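Local coordinates for nitrate transport protein (Parabacteroides distasonis, PDB 3HN0), which probably serves as the substrate-binding component of an ABC transporter, capturing a solute, perhaps nitrate or a related compound, for import, at residues 23-28 against 218-223; 45-50 against 62-67; 99-102 against 108-111; 112-117 against 171-176; 149-154 against 237-242. All blocks are in the same frame, centred on the assembly; numbering follows the deposited sequence. Where two conformers were deposited one is given.

Contact 1 of 5, residues 23-28 against 218-223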
# COMPACT_ATOMS: atom_id res chain seq x y z
N TRP A 23 17.14 16.40 11.33
CA TRP A 23 17.22 16.80 12.76
C TRP A 23 18.64 16.73 13.31
O TRP A 23 18.97 17.37 14.31
CB TRP A 23 16.32 15.93 13.60
CG TRP A 23 14.81 16.15 13.42
CD1 TRP A 23 14.18 16.89 12.46
CD2 TRP A 23 13.78 15.61 14.24
NE1 TRP A 23 12.80 16.83 12.63
CE2 TRP A 23 12.54 16.05 13.71
CE3 TRP A 23 13.77 14.76 15.33
CZ2 TRP A 23 11.33 15.66 14.27
CZ3 TRP A 23 12.58 14.40 15.88
CH2 TRP A 23 11.37 14.87 15.35
N LEU A 24 19.49 15.95 12.66
CA LEU A 24 20.92 15.96 12.99
C LEU A 24 21.55 17.16 12.39
O LEU A 24 22.34 17.86 13.03
CB LEU A 24 21.62 14.69 12.48
CG LEU A 24 21.28 13.44 13.25
CD1 LEU A 24 21.79 12.19 12.51
CD2 LEU A 24 21.91 13.53 14.64
N GLU A 25 21.20 17.42 11.13
CA GLU A 25 21.73 18.56 10.42
C GLU A 25 21.32 19.88 11.07
O GLU A 25 22.16 20.74 11.28
CB GLU A 25 21.28 18.53 8.95
CG GLU A 25 21.86 19.67 8.06
CD GLU A 25 23.36 19.54 7.76
OE1 GLU A 25 23.96 18.46 7.98
OE2 GLU A 25 23.96 20.55 7.30
N ASN A 26 20.03 20.00 11.40
CA ASN A 26 19.39 21.25 11.84
C ASN A 26 18.39 20.94 12.95
O ASN A 26 17.18 20.88 12.70
CB ASN A 26 18.61 21.88 10.69
CG ASN A 26 19.52 22.40 9.59
OD1 ASN A 26 20.28 23.34 9.79
ND2 ASN A 26 19.43 21.77 8.40
N PRO A 27 18.89 20.72 14.16
CA PRO A 27 18.01 20.27 15.24
C PRO A 27 16.83 21.25 15.45
O PRO A 27 17.07 22.45 15.63
CB PRO A 27 18.90 20.31 16.46
CG PRO A 27 20.32 20.14 15.92
CD PRO A 27 20.30 20.75 14.54
N PRO A 28 15.60 20.73 15.45
CA PRO A 28 14.43 21.59 15.69
C PRO A 28 14.39 22.05 17.13
O PRO A 28 14.97 21.41 18.01
CB PRO A 28 13.24 20.67 15.46
CG PRO A 28 13.76 19.47 14.84
CD PRO A 28 15.21 19.39 15.01
N ILE A 218 21.77 12.38 2.11
CA ILE A 218 22.86 11.45 2.18
C ILE A 218 24.15 12.14 2.60
O ILE A 218 24.88 11.65 3.46
CB ILE A 218 23.04 10.72 0.82
CG1 ILE A 218 21.83 9.79 0.56
CG2 ILE A 218 24.37 9.93 0.80
CD1 ILE A 218 21.66 9.30 -0.87
N HIS A 219 24.43 13.28 1.97
CA HIS A 219 25.59 14.08 2.27
C HIS A 219 25.65 14.39 3.75
O HIS A 219 26.69 14.25 4.38
CB HIS A 219 25.54 15.38 1.45
CG HIS A 219 26.80 16.18 1.50
ND1 HIS A 219 27.90 15.85 0.74
CD2 HIS A 219 27.13 17.29 2.20
CE1 HIS A 219 28.87 16.72 0.99
NE2 HIS A 219 28.43 17.59 1.87
N SER A 220 24.53 14.83 4.31
CA SER A 220 24.49 15.16 5.74
C SER A 220 24.70 13.94 6.63
O SER A 220 25.43 14.00 7.61
CB SER A 220 23.20 15.89 6.12
OG SER A 220 23.29 16.25 7.47
N LEU A 221 24.08 12.82 6.29
CA LEU A 221 24.29 11.61 7.05
C LEU A 221 25.76 11.17 7.04
O LEU A 221 26.28 10.72 8.04
CB LEU A 221 23.39 10.49 6.56
CG LEU A 221 21.89 10.69 6.87
CD1 LEU A 221 21.14 9.87 5.83
CD2 LEU A 221 21.50 10.28 8.34
N GLU A 222 26.39 11.32 5.88
CA GLU A 222 27.80 10.96 5.74
C GLU A 222 28.67 11.89 6.59
O GLU A 222 29.52 11.40 7.34
CB GLU A 222 28.21 11.02 4.29
CG GLU A 222 27.69 9.84 3.49
CD GLU A 222 27.85 10.01 1.99
OE1 GLU A 222 28.23 11.11 1.51
OE2 GLU A 222 27.59 9.02 1.26
N GLU A 223 28.42 13.19 6.52
CA GLU A 223 29.19 14.13 7.35
C GLU A 223 29.09 13.84 8.84
O GLU A 223 30.06 14.06 9.57
CB GLU A 223 28.81 15.59 7.05
CG GLU A 223 29.31 16.00 5.66
CD GLU A 223 29.10 17.46 5.33
OE1 GLU A 223 28.27 18.12 6.00
OE2 GLU A 223 29.78 17.96 4.42
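E25 overlaps S220 at its hydroxyl: OE1 of the carboxylate meets S220 OG, with the serine as hydrogen-bond donor and the glutamate oxygen as acceptor. The 2.4 Å between S220 OG and E25 OE1 is very short even for a hydroxyl-carboxylate pair, so that separation is doubtful. E25 gets there by a single bend: CG lies anti to the backbone N (chi1 -177°), and the turn at chi2 brings the carboxylate to the serine, while E25 CB itself lies 3.4 Å from S220 OG. The serine therefore meets carbon as well as oxygen of the one glutamate. The backbones stand close where this happens, the CA atoms of E25 and S220 being 6.4 Å apart. Helix 21-25 ends here, N26 being the first residue to leave helical geometry, so the contact joins the last turn of a short helix to helix 214-223. In the two-lobed fold of periplasmic binding proteins, the short helix belongs to the lobe built on the large mixed sheet, where W23 packs on V35 and V37 of strand 33-40. On the helix 214-223 side, the carbonyl of S220 also takes a hydrogen bond from ND1 of H224, a residue the E25 side chain also touches. A second acid is near: E25 OE1 lies 4.8 Å from E223 OE1, like charges whose nearness would probably raise the glutamate's affinity for a proton somewhat.

Contact 2 of 5, residues 45-50 against 62-67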
# COMPACT_ATOMS: atom_id res chain seq x y z
N LEU A 45 19.00 -1.73 23.96
CA LEU A 45 19.54 -0.48 24.49
C LEU A 45 18.48 0.62 24.40
O LEU A 45 18.29 1.38 25.35
CB LEU A 45 20.82 -0.05 23.76
CG LEU A 45 22.04 -0.97 23.98
CD1 LEU A 45 23.19 -0.55 23.06
CD2 LEU A 45 22.47 -0.98 25.42
N ALA A 46 17.76 0.68 23.28
CA ALA A 46 16.64 1.62 23.13
C ALA A 46 15.56 1.43 24.20
O ALA A 46 15.09 2.40 24.80
CB ALA A 46 16.03 1.49 21.72
N GLN A 47 15.20 0.17 24.47
CA GLN A 47 14.22 -0.18 25.51
C GLN A 47 14.67 0.22 26.88
O GLN A 47 13.89 0.80 27.69
CB GLN A 47 13.91 -1.70 25.51
CG GLN A 47 13.16 -2.10 24.25
CD GLN A 47 12.68 -3.51 24.25
OE1 GLN A 47 11.85 -3.85 23.41
NE2 GLN A 47 13.18 -4.35 25.16
N ALA A 48 15.95 -0.06 27.17
CA ALA A 48 16.55 0.32 28.46
C ALA A 48 16.47 1.82 28.68
O ALA A 48 16.07 2.29 29.76
CB ALA A 48 18.03 -0.17 28.57
N LEU A 49 16.76 2.59 27.63
CA LEU A 49 16.65 4.05 27.74
C LEU A 49 15.26 4.51 28.07
O LEU A 49 15.07 5.45 28.86
CB LEU A 49 17.13 4.71 26.44
CG LEU A 49 18.63 4.63 26.13
CD1 LEU A 49 18.83 5.04 24.67
CD2 LEU A 49 19.49 5.48 27.12
N LEU A 50 14.26 3.89 27.45
CA LEU A 50 12.89 4.22 27.73
C LEU A 50 12.50 3.85 29.16
O LEU A 50 11.95 4.66 29.90
CB LEU A 50 11.94 3.49 26.78
CG LEU A 50 11.91 4.00 25.35
CD1 LEU A 50 11.24 2.99 24.44
CD2 LEU A 50 11.19 5.33 25.33
N MSE A 62 8.11 -1.95 15.66
CA MSE A 62 6.73 -1.95 16.14
C MSE A 62 6.47 -3.12 17.10
O MSE A 62 5.75 -2.94 18.10
CB MSE A 62 5.75 -1.99 14.95
CG MSE A 62 4.32 -1.87 15.25
SE MSE A 62 3.76 -0.26 16.07
CE MSE A 62 4.03 0.83 14.50
N ILE A 63 7.03 -4.29 16.83
CA ILE A 63 6.76 -5.43 17.77
C ILE A 63 7.29 -5.11 19.18
O ILE A 63 6.65 -5.40 20.17
CB ILE A 63 7.22 -6.81 17.23
CG1 ILE A 63 8.72 -6.89 17.00
CG2 ILE A 63 6.50 -7.11 15.87
CD1 ILE A 63 9.18 -8.36 16.77
N ASN A 64 8.45 -4.45 19.27
CA ASN A 64 8.97 -4.05 20.57
C ASN A 64 8.09 -3.05 21.23
O ASN A 64 7.88 -3.08 22.44
CB ASN A 64 10.40 -3.48 20.47
CG ASN A 64 11.42 -4.51 19.97
OD1 ASN A 64 11.39 -4.88 18.80
ND2 ASN A 64 12.32 -4.95 20.85
N ALA A 65 7.58 -2.12 20.44
CA ALA A 65 6.71 -1.08 20.98
C ALA A 65 5.47 -1.72 21.59
O ALA A 65 5.09 -1.45 22.75
CB ALA A 65 6.36 -0.06 19.86
N ALA A 66 4.88 -2.65 20.85
CA ALA A 66 3.72 -3.37 21.34
C ALA A 66 3.99 -4.14 22.63
O ALA A 66 3.18 -4.10 23.57
CB ALA A 66 3.18 -4.31 20.27
N ASN A 67 5.10 -4.86 22.66
CA ASN A 67 5.50 -5.64 23.82
C ASN A 67 5.71 -4.75 25.03
O ASN A 67 5.13 -4.97 26.09
CB ASN A 67 6.78 -6.41 23.51
CG ASN A 67 7.12 -7.38 24.63
OD1 ASN A 67 6.27 -8.14 25.07
ND2 ASN A 67 8.35 -7.35 25.10
O HOH W 1 10.19 -5.79 23.46
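The amide planes of Q47 and N64 are turned 64° against each other, and they meet at a single oxygen. Q47 OE1 lies almost exactly in the amide plane of N64; for Q47 the donor stands well above the carbonyl plane. The bond from N64 ND2 to Q47 OE1 is 2.8 Å long and fairly straight, with an angle of 165° at the hydrogen. Q47 spans the gap because its CG sits beside the backbone N (chi1 -68°) and the chain runs extended beyond it. This bond ties helix 43-51 to helix 62-70, the two helices that flank strand 57-61 in sequence; L50 of one and A65 of the other both pack on V187 of strand 184-188. A water donates to the same Q47 OE1 at 2.6 Å and accepts from N67 ND2 at 2.9 Å, extending the link by one helical turn. A leucine in place of Q47 would probably leave both N64 ND2 and this water without their acceptor, freeing the N64 amide to turn. At its other end N67 is engaged too, its OD1 receiving a hydrogen bond from K71 NZ.

Contact 3 of 5, residues 99-102 against 108-111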
# COMPACT_ATOMS: atom_id res chain seq x y z
N LEU A 99 17.35 -19.59 1.30
CA LEU A 99 17.08 -18.19 1.52
C LEU A 99 17.58 -17.81 2.89
O LEU A 99 17.10 -18.32 3.91
CB LEU A 99 15.58 -17.89 1.39
CG LEU A 99 15.06 -16.50 1.77
CD1 LEU A 99 15.78 -15.47 0.98
CD2 LEU A 99 13.52 -16.46 1.51
N TYR A 100 18.56 -16.93 2.93
CA TYR A 100 19.15 -16.54 4.19
C TYR A 100 18.40 -15.38 4.77
O TYR A 100 18.20 -14.36 4.10
CB TYR A 100 20.62 -16.17 4.01
CG TYR A 100 21.51 -17.36 3.86
CD1 TYR A 100 21.57 -18.06 2.68
CD2 TYR A 100 22.30 -17.81 4.93
CE1 TYR A 100 22.41 -19.21 2.54
CE2 TYR A 100 23.14 -18.89 4.80
CZ TYR A 100 23.19 -19.59 3.61
OH TYR A 100 24.02 -20.69 3.50
N VAL A 101 18.05 -15.52 6.06
CA VAL A 101 17.22 -14.58 6.78
C VAL A 101 17.92 -14.17 8.08
O VAL A 101 18.37 -15.02 8.85
CB VAL A 101 15.83 -15.25 7.10
CG1 VAL A 101 14.95 -14.31 7.87
CG2 VAL A 101 15.15 -15.74 5.81
N PHE A 102 18.02 -12.87 8.31
CA PHE A 102 18.56 -12.37 9.55
C PHE A 102 17.40 -12.17 10.58
O PHE A 102 16.23 -12.27 10.24
CB PHE A 102 19.33 -11.07 9.29
CG PHE A 102 18.46 -9.92 8.84
CD1 PHE A 102 18.14 -9.76 7.48
CD2 PHE A 102 17.96 -9.01 9.75
CE1 PHE A 102 17.32 -8.72 7.06
CE2 PHE A 102 17.16 -7.94 9.33
CZ PHE A 102 16.81 -7.82 7.98
N PRO A 108 11.74 -9.33 10.44
CA PRO A 108 12.17 -9.78 9.10
C PRO A 108 11.93 -11.25 8.81
O PRO A 108 11.54 -11.63 7.71
CB PRO A 108 13.67 -9.46 9.06
CG PRO A 108 14.09 -9.25 10.48
CD PRO A 108 12.84 -8.68 11.18
N ASP A 109 12.15 -12.11 9.79
CA ASP A 109 11.89 -13.53 9.66
C ASP A 109 10.39 -13.86 9.42
O ASP A 109 10.00 -14.52 8.46
CB ASP A 109 12.37 -14.20 10.96
CG ASP A 109 12.21 -15.70 10.96
OD1 ASP A 109 12.02 -16.27 9.87
OD2 ASP A 109 12.31 -16.30 12.07
N ILE A 110 9.55 -13.33 10.30
CA ILE A 110 8.10 -13.56 10.20
C ILE A 110 7.52 -13.08 8.87
O ILE A 110 6.77 -13.80 8.22
CB ILE A 110 7.34 -12.96 11.38
CG1 ILE A 110 7.73 -13.66 12.68
CG2 ILE A 110 5.80 -13.08 11.12
CD1 ILE A 110 7.63 -12.80 13.95
N LEU A 111 7.92 -11.88 8.44
CA LEU A 111 7.45 -11.33 7.17
C LEU A 111 7.94 -12.12 5.96
O LEU A 111 7.23 -12.20 4.94
CB LEU A 111 7.79 -9.84 7.04
CG LEU A 111 6.99 -8.94 8.04
CD1 LEU A 111 7.22 -7.46 7.74
CD2 LEU A 111 5.50 -9.27 8.06
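F102 and P108 make the aromatic part of this contact, a CH-pi interaction in which the proline lies over one face of the ring. P108 CB is 4.1 Å from the centroid of the F102 ring and 27° off its normal, while P108 CG drifts toward the rim and comes within 3.5 Å of F102 CE2. The ring is brought under the proline by a first torsion that sets CG between the backbone N and the carbonyl carbon (chi1 66°), and the two side chains cross at about a right angle.

The purely aliphatic part belongs to V101. Its CG1 branch, anti to the backbone N, presses on the start of the helix at D109: CG1 is 3.6 Å from D109 CA and 4.0 Å from D109 CB. The valine thus meets the backbone and the root of the aspartate, and leaves the carboxylate to other partners. Those polar partners lie beyond the contact: D109 OD1 pairs with the hydroxyl of Y127 and forms a salt bridge with NE of R113, and OD2 accepts from the backbone N of G105, which holds the loop ahead of the helix.

The whole arrangement closes the first half of a beta-alpha-beta unit made of strand 99-100, helix 107-119 and strand 125-126. V101 is hydrogen-bonded through its backbone to N126 and packs on L125, and I110 and L111 of the helix pack against helix 251-264, I110 on L260, I261 and Y264 and L111 on F257.

Contact 4 of 5, residues 112-117 against 171-176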
# COMPACT_ATOMS: atom_id res chain seq x y z
N THR A 112 9.13 -12.68 6.05
CA THR A 112 9.64 -13.50 4.97
C THR A 112 8.80 -14.77 4.92
O THR A 112 8.36 -15.18 3.86
CB THR A 112 11.14 -13.83 5.19
OG1 THR A 112 11.88 -12.59 5.19
CG2 THR A 112 11.69 -14.72 4.09
N ARG A 113 8.53 -15.37 6.07
CA ARG A 113 7.70 -16.57 6.10
C ARG A 113 6.30 -16.27 5.55
O ARG A 113 5.74 -17.04 4.79
CB ARG A 113 7.65 -17.16 7.51
CG ARG A 113 8.95 -17.88 7.88
CD ARG A 113 8.76 -18.64 9.18
NE ARG A 113 9.21 -17.88 10.33
CZ ARG A 113 8.68 -17.94 11.55
NH1 ARG A 113 7.60 -18.69 11.79
NH2 ARG A 113 9.21 -17.21 12.53
N TYR A 114 5.76 -15.09 5.89
CA TYR A 114 4.45 -14.71 5.39
C TYR A 114 4.42 -14.60 3.87
O TYR A 114 3.48 -15.06 3.18
CB TYR A 114 4.02 -13.40 6.05
CG TYR A 114 2.78 -12.82 5.42
CD1 TYR A 114 1.54 -13.41 5.63
CD2 TYR A 114 2.84 -11.67 4.59
CE1 TYR A 114 0.40 -12.92 5.05
CE2 TYR A 114 1.67 -11.17 3.99
CZ TYR A 114 0.46 -11.81 4.24
OH TYR A 114 -0.72 -11.35 3.68
N TYR A 115 5.44 -13.90 3.34
CA TYR A 115 5.57 -13.70 1.91
C TYR A 115 5.69 -15.04 1.17
O TYR A 115 5.02 -15.24 0.19
CB TYR A 115 6.81 -12.82 1.60
CG TYR A 115 7.07 -12.71 0.12
CD1 TYR A 115 6.37 -11.79 -0.64
CD2 TYR A 115 7.99 -13.53 -0.51
CE1 TYR A 115 6.58 -11.70 -2.02
CE2 TYR A 115 8.20 -13.43 -1.90
CZ TYR A 115 7.49 -12.51 -2.61
OH TYR A 115 7.66 -12.39 -3.96
N LEU A 116 6.51 -15.93 1.66
CA LEU A 116 6.70 -17.22 1.00
C LEU A 116 5.40 -18.02 0.99
O LEU A 116 5.01 -18.58 -0.03
CB LEU A 116 7.82 -18.00 1.64
CG LEU A 116 9.25 -17.41 1.50
CD1 LEU A 116 10.24 -18.26 2.33
CD2 LEU A 116 9.71 -17.29 0.05
N GLY A 117 4.69 -18.02 2.12
CA GLY A 117 3.37 -18.68 2.16
C GLY A 117 2.35 -18.08 1.21
O GLY A 117 1.66 -18.80 0.46
N ASN A 171 7.26 -5.87 1.76
CA ASN A 171 6.69 -4.91 2.69
C ASN A 171 5.16 -4.77 2.67
O ASN A 171 4.63 -3.88 3.33
CB ASN A 171 7.32 -3.52 2.50
CG ASN A 171 8.84 -3.53 2.67
OD1 ASN A 171 9.34 -3.80 3.74
ND2 ASN A 171 9.56 -3.30 1.57
N HIS A 172 4.46 -5.63 1.93
CA HIS A 172 3.02 -5.44 1.75
C HIS A 172 2.22 -6.64 2.18
O HIS A 172 2.60 -7.78 1.93
CB HIS A 172 2.71 -5.11 0.28
CG HIS A 172 3.53 -4.01 -0.29
ND1 HIS A 172 3.22 -2.67 -0.13
CD2 HIS A 172 4.65 -4.05 -1.05
CE1 HIS A 172 4.13 -1.94 -0.75
NE2 HIS A 172 5.01 -2.75 -1.30
N LEU A 173 1.05 -6.37 2.75
CA LEU A 173 0.12 -7.47 3.15
C LEU A 173 -0.43 -8.19 1.92
O LEU A 173 -0.44 -9.42 1.86
CB LEU A 173 -1.04 -6.90 3.99
CG LEU A 173 -1.95 -7.99 4.59
CD1 LEU A 173 -1.30 -8.52 5.87
CD2 LEU A 173 -3.37 -7.44 4.88
N THR A 174 -0.84 -7.40 0.92
CA THR A 174 -1.49 -7.87 -0.29
C THR A 174 -1.01 -6.97 -1.40
O THR A 174 -0.39 -5.94 -1.14
CB THR A 174 -3.06 -7.68 -0.15
OG1 THR A 174 -3.40 -6.28 0.05
CG2 THR A 174 -3.61 -8.49 1.02
N ASP A 175 -1.35 -7.29 -2.65
CA ASP A 175 -1.08 -6.34 -3.77
C ASP A 175 -1.81 -5.00 -3.72
O ASP A 175 -1.18 -3.96 -3.93
CB ASP A 175 -1.32 -7.03 -5.09
CG ASP A 175 -0.17 -7.89 -5.46
OD1 ASP A 175 0.89 -7.29 -5.75
OD2 ASP A 175 -0.32 -9.14 -5.39
N ASN A 176 -3.11 -4.98 -3.44
CA ASN A 176 -3.77 -3.67 -3.26
C ASN A 176 -3.23 -2.83 -2.07
O ASN A 176 -3.68 -1.69 -1.87
CB ASN A 176 -5.32 -3.81 -3.20
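Y114 swings its ring away from its backbone N (chi1 170°), and L173 does the same with its branch point (chi1 -172°); together these torsions bring the phenol beside both the carbonyl and the side chain of the leucine. The hydroxyl donates from Y114 OH to L173 O at 2.7 Å, the donor tilted 23° from the carbonyl plane. Seen from the ring, that oxygen lies at the edge and in plane. The same hydroxyl rests on the leucine branch, with Y114 OH 3.6 Å from L173 CD1, while Y114 CZ is 4.1 Å from that methyl. Helix 107-119 is thereby fastened to the loop that follows strand 165-169. Helix 251-264 covers the same pair, L260 touching both residues and Y264 the tyrosine. The loop also faces the second subunit of the assembly, where L173 packs on D41 of that subunit. The loop backbone of L173 has further ties within the chain, since L173 N donates to D177 OD2 and L173 O receives a weak bond from R118 NH1. A neutral donor thus holds a main-chain acceptor, a bond between two uncharged groups, with the leucine methyl packed beside the hydroxyl.

Contact 5 of 5, residues 149-154 against 237-242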
# COMPACT_ATOMS: atom_id res chain seq x y z
N LEU A 149 17.09 -8.44 2.74
CA LEU A 149 17.88 -7.29 3.25
C LEU A 149 17.06 -6.01 3.24
O LEU A 149 16.19 -5.83 2.42
CB LEU A 149 19.14 -7.05 2.38
CG LEU A 149 20.27 -8.07 2.48
CD1 LEU A 149 21.34 -7.77 1.38
CD2 LEU A 149 20.92 -8.15 3.83
N GLY A 150 17.45 -5.09 4.12
CA GLY A 150 17.02 -3.69 4.09
C GLY A 150 18.25 -2.79 3.98
O GLY A 150 19.37 -3.27 3.94
N GLU A 151 18.02 -1.49 3.91
CA GLU A 151 19.08 -0.53 3.67
C GLU A 151 19.86 -0.25 4.92
O GLU A 151 19.29 -0.27 5.97
CB GLU A 151 18.45 0.74 3.14
CG GLU A 151 17.78 0.53 1.77
CD GLU A 151 18.76 0.29 0.66
OE1 GLU A 151 20.01 0.28 0.88
OE2 GLU A 151 18.30 0.12 -0.46
N PRO A 152 21.17 0.07 4.81
CA PRO A 152 22.00 0.28 3.63
C PRO A 152 22.59 -1.01 3.06
O PRO A 152 23.20 -1.01 1.95
CB PRO A 152 23.13 1.16 4.19
CG PRO A 152 23.28 0.71 5.53
CD PRO A 152 21.94 0.32 6.05
N PHE A 153 22.37 -2.12 3.76
CA PHE A 153 23.02 -3.40 3.41
C PHE A 153 22.58 -3.83 2.00
O PHE A 153 23.36 -4.39 1.22
CB PHE A 153 22.58 -4.45 4.41
CG PHE A 153 22.89 -4.08 5.80
CD1 PHE A 153 24.21 -4.14 6.24
CD2 PHE A 153 21.87 -3.63 6.69
CE1 PHE A 153 24.53 -3.79 7.55
CE2 PHE A 153 22.19 -3.27 7.99
CZ PHE A 153 23.54 -3.34 8.41
N LEU A 154 21.31 -3.62 1.72
CA LEU A 154 20.75 -3.90 0.39
C LEU A 154 21.55 -3.21 -0.71
O LEU A 154 21.98 -3.82 -1.68
CB LEU A 154 19.30 -3.44 0.34
CG LEU A 154 18.50 -3.63 -0.96
CD1 LEU A 154 18.57 -5.06 -1.47
CD2 LEU A 154 16.98 -3.19 -0.74
N ILE A 237 17.26 5.59 -0.76
CA ILE A 237 16.22 6.38 -0.06
C ILE A 237 14.83 6.06 -0.59
O ILE A 237 13.91 5.81 0.18
CB ILE A 237 16.53 7.86 -0.11
CG1 ILE A 237 17.74 8.11 0.80
CG2 ILE A 237 15.32 8.68 0.37
CD1 ILE A 237 18.09 9.58 0.98
N GLU A 238 14.71 5.95 -1.93
CA GLU A 238 13.44 5.57 -2.54
C GLU A 238 12.91 4.25 -2.01
O GLU A 238 11.71 4.13 -1.68
CB GLU A 238 13.50 5.51 -4.08
CG GLU A 238 13.56 6.82 -4.81
CD GLU A 238 14.04 6.66 -6.29
OE1 GLU A 238 13.89 5.56 -6.91
OE2 GLU A 238 14.57 7.66 -6.82
N ARG A 239 13.78 3.25 -1.91
CA ARG A 239 13.40 1.95 -1.36
C ARG A 239 12.95 1.97 0.11
O ARG A 239 12.25 1.09 0.55
CB ARG A 239 14.51 0.92 -1.56
CG ARG A 239 14.70 0.55 -3.03
CD ARG A 239 15.53 -0.70 -3.21
NE ARG A 239 16.92 -0.41 -2.89
CZ ARG A 239 17.90 -0.17 -3.77
NH1 ARG A 239 17.70 -0.15 -5.09
NH2 ARG A 239 19.10 0.06 -3.31
N CYS A 240 13.40 2.95 0.87
CA CYS A 240 12.99 3.06 2.27
C CYS A 240 11.57 3.56 2.41
O CYS A 240 10.97 3.37 3.48
CB CYS A 240 13.92 4.00 3.07
SG CYS A 240 15.58 3.33 3.20
N LYS A 241 11.01 4.19 1.37
CA LYS A 241 9.58 4.61 1.43
C LYS A 241 9.33 5.46 2.70
O LYS A 241 8.51 5.12 3.58
CB LYS A 241 8.63 3.39 1.41
CG LYS A 241 8.75 2.49 0.13
CD LYS A 241 8.38 3.27 -1.14
CE LYS A 241 8.46 2.40 -2.43
NZ LYS A 241 9.82 2.44 -3.03
N ILE A 242 10.02 6.59 2.74
CA ILE A 242 10.04 7.49 3.88
C ILE A 242 8.81 8.40 3.82
O ILE A 242 8.61 9.14 2.85
CB ILE A 242 11.38 8.30 3.94
CG1 ILE A 242 12.59 7.35 4.03
CG2 ILE A 242 11.38 9.34 5.08
CD1 ILE A 242 12.75 6.57 5.39
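The backbones of E151 and C240 come within 7.2 Å of each other, CA to CA, where the chain of residues 149-154 turns through a cis peptide before P152 and helix 234-240 nears its end. Between them E151 and R239 form a salt bridge, the arginine gripping one oxygen side-on with two nitrogens. R239 NE lies 2.8 Å from E151 OE2 and R239 NH2 lies 3.0 Å from the same atom, with angles of 152° and 142° at the hydrogens. Carboxylate and guanidinium are nearly coplanar, 19° apart; NE meets the oxygen almost end-on, whereas NH2 is met by the syn lone pair of E151 OE2. L154 CD2 leans obliquely on the guanidinium, 3.5 Å from R239 NE, and E151 CG touches C240 SG at 3.8 Å. The other carboxylate oxygen, E151 OE1, is hydrogen-bonded to S155 OG. A methionine in place of R239 would probably leave the buried charge of E151 without its mate and its carboxylate less firmly fixed in rotation. The contact links the end of strand 146-149, in the three-stranded sheet, to the helix leading into strand 242-246 of the larger sheet. Paired this closely, the buried carboxylate and the partly exposed guanidinium probably both stay ionised.

Contact 5, the most central of the set, touches two of the others. It meets contact 1 through I218 CG1 and I237 CD1, 3.8 Å apart, their helices, 214-223 and 234-240, being consecutive in the chain, and it touches contact 3 where F102 CE1 lies 4.1 Å from L149 CA. Contacts 3 and 4 share helix 107-119 and join through L99 CD2 and T112 CG2 at 3.6 Å. Contact 2 stands apart, its nearest atoms about 5 Å from those of contact 3. Contacts 1 and 4 lie on opposite sides of the chain's centre, 34 Å between centres. Proteins of this kind generally bind their solute between the two lobes, but none of these contacts can be assigned to such a site here.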